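Local atomic coordinates of pollen-specific leucine-rich repeat extensin-like protein 1 (Arabidopsis thaliana, PDB entry 6TME), a protein that probably binds secreted signalling peptides of the RALF type through its leucine-rich repeats and acts at the cell wall of growing pollen tubes. Residues 197-202 / 218-223; 244-249 / 266-271. All blocks are in the same frame, centred on the assembly; numbering follows the deposited sequence.

Contact 1 (197-202 / 218-223); sequences NRFEST and AHNKFS. With EDO (1,2-ethanediol), chain U.
Two successive copies of the plant-type repeat LxxNxLxGxIP meet here, N197 and N220 taking the asparagine position and F199 and F222 the apolar one two residues later. The short strands are nearly parallel, with 16° between their axes and a closest approach of 4.3 Å. Between them, K221 N donates to F199 O at 2.7 Å. Further on, S223 N reaches S201 O at 3.0 Å, and F222 CD1 meets S201 O at 3.2 Å, at the ring edge. The two phenylalanines run alongside each other: the F222 ring brings its CZ to 3.5 Å from F199 CB. N220 has CG anti to its own carbonyl carbon (chi1 -79°), which lays the amide alongside F199; OD1 accepts F199 N at 3.1 Å, although the position of OD1 is less certain, while ND2 donates to F217 O and L194 O. On the outer side, where both residues are exposed, E200 CG runs beside K221 CB at 3.8 Å. Asparagine amides tied to the backbone of the neighbouring coil, beside a row of apolar side chains, are a hallmark of the leucine-rich-repeat solenoid.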
loop_
_atom_site.group_PDB
_atom_site.type_symbol
_atom_site.label_atom_id
_atom_site.label_comp_id
_atom_site.label_asym_id
_atom_site.label_seq_id
_atom_site.Cartn_x
_atom_site.Cartn_y
_atom_site.Cartn_z
ATOM N N ASN A 197 6.873 -3.848 -6.768
ATOM C CA ASN A 197 6.978 -5.234 -7.184
ATOM C C ASN A 197 7.184 -5.209 -8.695
ATOM O O ASN A 197 7.638 -4.222 -9.284
ATOM C CB ASN A 197 5.738 -6.007 -6.716
ATOM C CG ASN A 197 5.878 -6.474 -5.292
ATOM O OD1 ASN A 197 6.594 -7.441 -5.019
ATOM N ND2 ASN A 197 5.251 -5.751 -4.363
ATOM N N ARG A 198 6.828 -6.296 -9.351
ATOM C CA ARG A 198 6.866 -6.331 -10.796
ATOM C C ARG A 198 5.532 -6.806 -11.359
ATOM O O ARG A 198 5.483 -7.501 -12.369
ATOM C CB ARG A 198 8.025 -7.200 -11.272
ATOM C CG ARG A 198 9.376 -6.587 -10.971
ATOM C CD ARG A 198 9.628 -5.374 -11.900
ATOM N NE ARG A 198 10.371 -5.761 -13.105
ATOM C CZ ARG A 198 10.905 -4.916 -13.986
ATOM N NH1 ARG A 198 10.779 -3.606 -13.827
ATOM N NH2 ARG A 198 11.568 -5.390 -15.030
ATOM N N PHE A 199 4.428 -6.426 -10.720
ATOM C CA PHE A 199 3.110 -6.710 -11.277
ATOM C C PHE A 199 2.920 -6.025 -12.628
ATOM O O PHE A 199 3.453 -4.939 -12.886
ATOM C CB PHE A 199 2.011 -6.259 -10.320
ATOM C CG PHE A 199 2.002 -7.016 -9.022
ATOM C CD1 PHE A 199 1.875 -8.401 -9.017
ATOM C CD2 PHE A 199 2.126 -6.342 -7.805
ATOM C CE1 PHE A 199 1.878 -9.118 -7.804
ATOM C CE2 PHE A 199 2.131 -7.044 -6.600
ATOM C CZ PHE A 199 2.008 -8.434 -6.594
ATOM N N GLU A 200 2.110 -6.656 -13.473
ATOM C CA GLU A 200 1.888 -6.228 -14.848
ATOM C C GLU A 200 0.395 -6.238 -15.175
ATOM O O GLU A 200 -0.457 -6.587 -14.351
ATOM C CB GLU A 200 2.653 -7.122 -15.829
ATOM C CG GLU A 200 4.089 -6.692 -16.072
ATOM C CD GLU A 200 4.653 -7.237 -17.393
ATOM O OE1 GLU A 200 4.319 -8.392 -17.760
ATOM O OE2 GLU A 200 5.408 -6.495 -18.075
ATOM N N SER A 201 0.090 -5.842 -16.404
ATOM C CA SER A 201 -1.274 -5.756 -16.910
ATOM C C SER A 201 -2.159 -4.835 -16.083
ATOM O O SER A 201 -1.666 -3.903 -15.440
ATOM C CB SER A 201 -1.907 -7.135 -17.020
ATOM O OG SER A 201 -1.698 -7.627 -18.328
ATOM N N THR A 202 -3.467 -5.072 -16.129
ATOM C CA THR A 202 -4.421 -4.022 -15.827
ATOM C C THR A 202 -4.729 -3.957 -14.347
ATOM O O THR A 202 -4.489 -4.902 -13.589
ATOM C CB THR A 202 -5.737 -4.202 -16.597
ATOM O OG1 THR A 202 -6.329 -5.469 -16.293
ATOM C CG2 THR A 202 -5.501 -4.094 -18.066
ATOM N N ALA A 218 2.108 1.786 -6.595
ATOM C CA ALA A 218 3.275 2.501 -7.107
ATOM C C ALA A 218 4.384 1.544 -7.545
ATOM O O ALA A 218 4.549 0.466 -6.982
ATOM C CB ALA A 218 3.801 3.449 -6.024
ATOM N N HIS A 219 5.146 1.947 -8.566
ATOM C CA HIS A 219 6.382 1.263 -8.980
ATOM C C HIS A 219 6.146 -0.211 -9.314
ATOM O O HIS A 219 6.795 -1.131 -8.786
ATOM C CB HIS A 219 7.469 1.423 -7.920
ATOM C CG HIS A 219 7.840 2.851 -7.679
ATOM N ND1 HIS A 219 8.148 3.716 -8.705
ATOM C CD2 HIS A 219 7.910 3.577 -6.541
ATOM C CE1 HIS A 219 8.407 4.908 -8.206
ATOM N NE2 HIS A 219 8.258 4.856 -6.898
ATOM N N ASN A 220 5.191 -0.426 -10.207
ATOM C CA ASN A 220 5.010 -1.726 -10.834
ATOM C C ASN A 220 5.046 -1.485 -12.342
ATOM O O ASN A 220 5.502 -0.436 -12.812
ATOM C CB ASN A 220 3.728 -2.374 -10.314
ATOM C CG ASN A 220 3.924 -2.979 -8.953
ATOM O OD1 ASN A 220 4.572 -4.030 -8.828
ATOM N ND2 ASN A 220 3.403 -2.309 -7.910
ATOM N N LYS A 221 4.537 -2.440 -13.112
ATOM C CA LYS A 221 4.369 -2.270 -14.551
ATOM C C LYS A 221 2.916 -2.499 -14.939
ATOM O O LYS A 221 2.602 -3.207 -15.884
ATOM C CB LYS A 221 5.312 -3.187 -15.340
ATOM C CG LYS A 221 6.816 -2.830 -15.170
ATOM C CD LYS A 221 7.212 -1.534 -15.919
ATOM C CE LYS A 221 8.191 -1.760 -17.091
ATOM N NZ LYS A 221 7.896 -0.919 -18.327
ATOM N N PHE A 222 2.013 -1.901 -14.180
ATOM C CA PHE A 222 0.610 -1.861 -14.545
ATOM C C PHE A 222 0.388 -0.986 -15.777
ATOM O O PHE A 222 1.030 0.052 -15.951
ATOM C CB PHE A 222 -0.215 -1.310 -13.395
ATOM C CG PHE A 222 -0.340 -2.253 -12.249
ATOM C CD1 PHE A 222 -1.145 -3.377 -12.353
ATOM C CD2 PHE A 222 0.331 -2.003 -11.053
ATOM C CE1 PHE A 222 -1.276 -4.250 -11.278
ATOM C CE2 PHE A 222 0.208 -2.863 -9.984
ATOM C CZ PHE A 222 -0.603 -3.990 -10.091
ATOM N N SER A 223 -0.576 -1.389 -16.606
ATOM C CA SER A 223 -0.840 -0.714 -17.867
ATOM C C SER A 223 -2.338 -0.574 -18.081
ATOM O O SER A 223 -3.159 -1.138 -17.353
ATOM C CB SER A 223 -0.213 -1.468 -19.040
ATOM O OG SER A 223 -0.761 -2.767 -19.136
HETATM C C1 EDO U . 12.609 -0.866 -15.716
HETATM O O1 EDO U . 11.371 -0.168 -15.941
HETATM C C2 EDO U . 13.051 -1.621 -16.970
HETATM O O2 EDO U . 12.321 -2.853 -17.068
#

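Contact 2 (244-249 / 266-271); sequences NNLSGC and SSNGFV
N268 OD1 takes backbone hydrogens from two residues of the preceding coil: L246 N at 3.0 Å, nearly straight at 165°, and N244 N at 3.2 Å in a weak, bent bond. N268 CG stands anti to its own carbonyl carbon (chi1 -84°), laying the amide alongside the L246 side chain; its ND2 turns to F241 O, with a weaker bond to A265 O. Replacing N268 by an alanine would probably leave L246 N without its acceptor and F241 O without this donor, loosening the tie between the coils. Nearby, a water bridges two carbonyls, donating to S267 O at 2.6 Å and to N244 O at 2.9 Å. Farther along, G269 N makes a short but bent, weak bond to L246 O (2.7 Å). V271 N donates to G248 O at 3.0 Å, and the same oxygen lies at the edge of the F270 ring and 3.5 Å from V271 CG2. F270 CZ touches L246 CB at 3.6 Å, where the leucine and the ring project together. G248 has a positive phi (76°), where a CB would jam against the preceding carbonyl. Next to it, C249 is disulfide-bonded to C364. Asparagine, apolar residue and glycine at these spacings are the signature of plant-type LxxNxLxGxIP repeats.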
loop_
_atom_site.group_PDB
_atom_site.type_symbol
_atom_site.label_atom_id
_atom_site.label_comp_id
_atom_site.label_asym_id
_atom_site.label_seq_id
_atom_site.Cartn_x
_atom_site.Cartn_y
_atom_site.Cartn_z
ATOM N N ASN A 244 3.995 3.785 -13.061
ATOM C CA ASN A 244 3.498 2.602 -13.743
ATOM C C ASN A 244 3.435 2.958 -15.227
ATOM O O ASN A 244 4.061 3.914 -15.702
ATOM C CB ASN A 244 2.148 2.160 -13.166
ATOM C CG ASN A 244 2.300 1.344 -11.896
ATOM O OD1 ASN A 244 2.713 0.182 -11.934
ATOM N ND2 ASN A 244 1.970 1.951 -10.759
ATOM N N ASN A 245 2.680 2.173 -15.983
ATOM C CA ASN A 245 2.512 2.439 -17.398
ATOM C C ASN A 245 1.035 2.575 -17.714
ATOM O O ASN A 245 0.540 1.987 -18.682
ATOM C CB ASN A 245 3.162 1.331 -18.224
ATOM C CG ASN A 245 4.667 1.467 -18.257
ATOM O OD1 ASN A 245 5.202 2.539 -18.587
ATOM N ND2 ASN A 245 5.365 0.402 -17.876
ATOM N N LEU A 246 0.327 3.327 -16.882
ATOM C CA LEU A 246 -1.080 3.584 -17.112
ATOM C C LEU A 246 -1.249 4.737 -18.113
ATOM O O LEU A 246 -0.355 5.567 -18.317
ATOM C CB LEU A 246 -1.764 3.908 -15.792
ATOM C CG LEU A 246 -1.705 2.859 -14.671
ATOM C CD1 LEU A 246 -2.176 3.498 -13.340
ATOM C CD2 LEU A 246 -2.543 1.623 -14.999
ATOM N N SER A 247 -2.424 4.795 -18.723
ATOM C CA SER A 247 -2.676 5.709 -19.833
ATOM C C SER A 247 -4.178 5.899 -19.955
ATOM O O SER A 247 -4.949 5.509 -19.068
ATOM C CB SER A 247 -2.072 5.168 -21.132
ATOM O OG SER A 247 -2.630 3.890 -21.424
ATOM N N GLY A 248 -4.598 6.491 -21.060
ATOM C CA GLY A 248 -5.979 6.902 -21.180
ATOM C C GLY A 248 -6.217 8.173 -20.375
ATOM O O GLY A 248 -5.304 8.785 -19.803
ATOM N N CYS A 249 -7.480 8.570 -20.346
ATOM C CA CYS A 249 -7.901 9.734 -19.589
ATOM C C CYS A 249 -8.292 9.326 -18.179
ATOM O O CYS A 249 -8.691 8.187 -17.938
ATOM C CB CYS A 249 -9.087 10.417 -20.273
ATOM S SG CYS A 249 -8.745 10.980 -21.953
ATOM N N SER A 266 1.225 10.129 -10.456
ATOM C CA SER A 266 2.342 10.702 -11.182
ATOM C C SER A 266 3.189 9.621 -11.853
ATOM O O SER A 266 3.169 8.437 -11.478
ATOM C CB SER A 266 3.212 11.562 -10.255
ATOM O OG SER A 266 3.872 10.781 -9.279
ATOM N N SER A 267 3.936 10.057 -12.873
ATOM C CA SER A 267 4.898 9.212 -13.575
ATOM C C SER A 267 4.193 8.044 -14.251
ATOM O O SER A 267 4.574 6.879 -14.097
ATOM C CB SER A 267 6.000 8.726 -12.631
ATOM O OG SER A 267 6.719 9.844 -12.175
ATOM N N ASN A 268 3.121 8.367 -14.972
ATOM C CA ASN A 268 2.443 7.397 -15.811
ATOM C C ASN A 268 2.399 7.970 -17.222
ATOM O O ASN A 268 3.337 8.657 -17.636
ATOM C CB ASN A 268 1.057 7.081 -15.237
ATOM C CG ASN A 268 1.121 6.002 -14.126
ATOM O OD1 ASN A 268 1.227 4.819 -14.412
ATOM N ND2 ASN A 268 1.108 6.429 -12.865
ATOM N N GLY A 269 1.323 7.709 -17.960
ATOM C CA GLY A 269 1.204 8.185 -19.316
ATOM C C GLY A 269 -0.215 8.632 -19.581
ATOM O O GLY A 269 -0.762 8.388 -20.662
ATOM N N PHE A 270 -0.833 9.273 -18.595
ATOM C CA PHE A 270 -2.197 9.735 -18.780
ATOM C C PHE A 270 -2.257 10.883 -19.786
ATOM O O PHE A 270 -1.296 11.632 -19.976
ATOM C CB PHE A 270 -2.791 10.163 -17.450
ATOM C CG PHE A 270 -2.912 9.047 -16.460
ATOM C CD1 PHE A 270 -3.822 8.010 -16.665
ATOM C CD2 PHE A 270 -2.124 9.033 -15.319
ATOM C CE1 PHE A 270 -3.934 6.984 -15.750
ATOM C CE2 PHE A 270 -2.234 8.005 -14.402
ATOM C CZ PHE A 270 -3.137 6.979 -14.612
ATOM N N VAL A 271 -3.405 11.000 -20.443
ATOM C CA VAL A 271 -3.654 12.000 -21.464
ATOM C C VAL A 271 -4.989 12.664 -21.163
ATOM O O VAL A 271 -5.673 12.324 -20.200
ATOM C CB VAL A 271 -3.660 11.400 -22.885
ATOM C CG1 VAL A 271 -2.271 10.904 -23.275
ATOM C CG2 VAL A 271 -4.676 10.269 -22.957
HETATM O O HOH W 1 6.414 5.425 -15.126
#

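Overall arrangement
Contact 1 and contact 2 follow one another along the chain, their centres 12 Å apart, and they adjoin where residues 218-223 meet 244-249. N244 OD1 lies 3.1 Å from F222 N, a probable hydrogen bond that repeats the pairing of N220 with F199 N and of N268 with L246 N. Separately, F222 O and N245 N, 2.7 Å apart, probably bond strands 221-224 and 245-247, neighbours in one short parallel sheet. Glycans attached to the protein mark no binding pocket: the H219 side chain is about 8 Å from an N-acetylglucosamine, and the S267 side chain is about 6 Å from one. The other protein chain of the assembly packs on A218 and H219 in contact 1, whereas none touches contact 2.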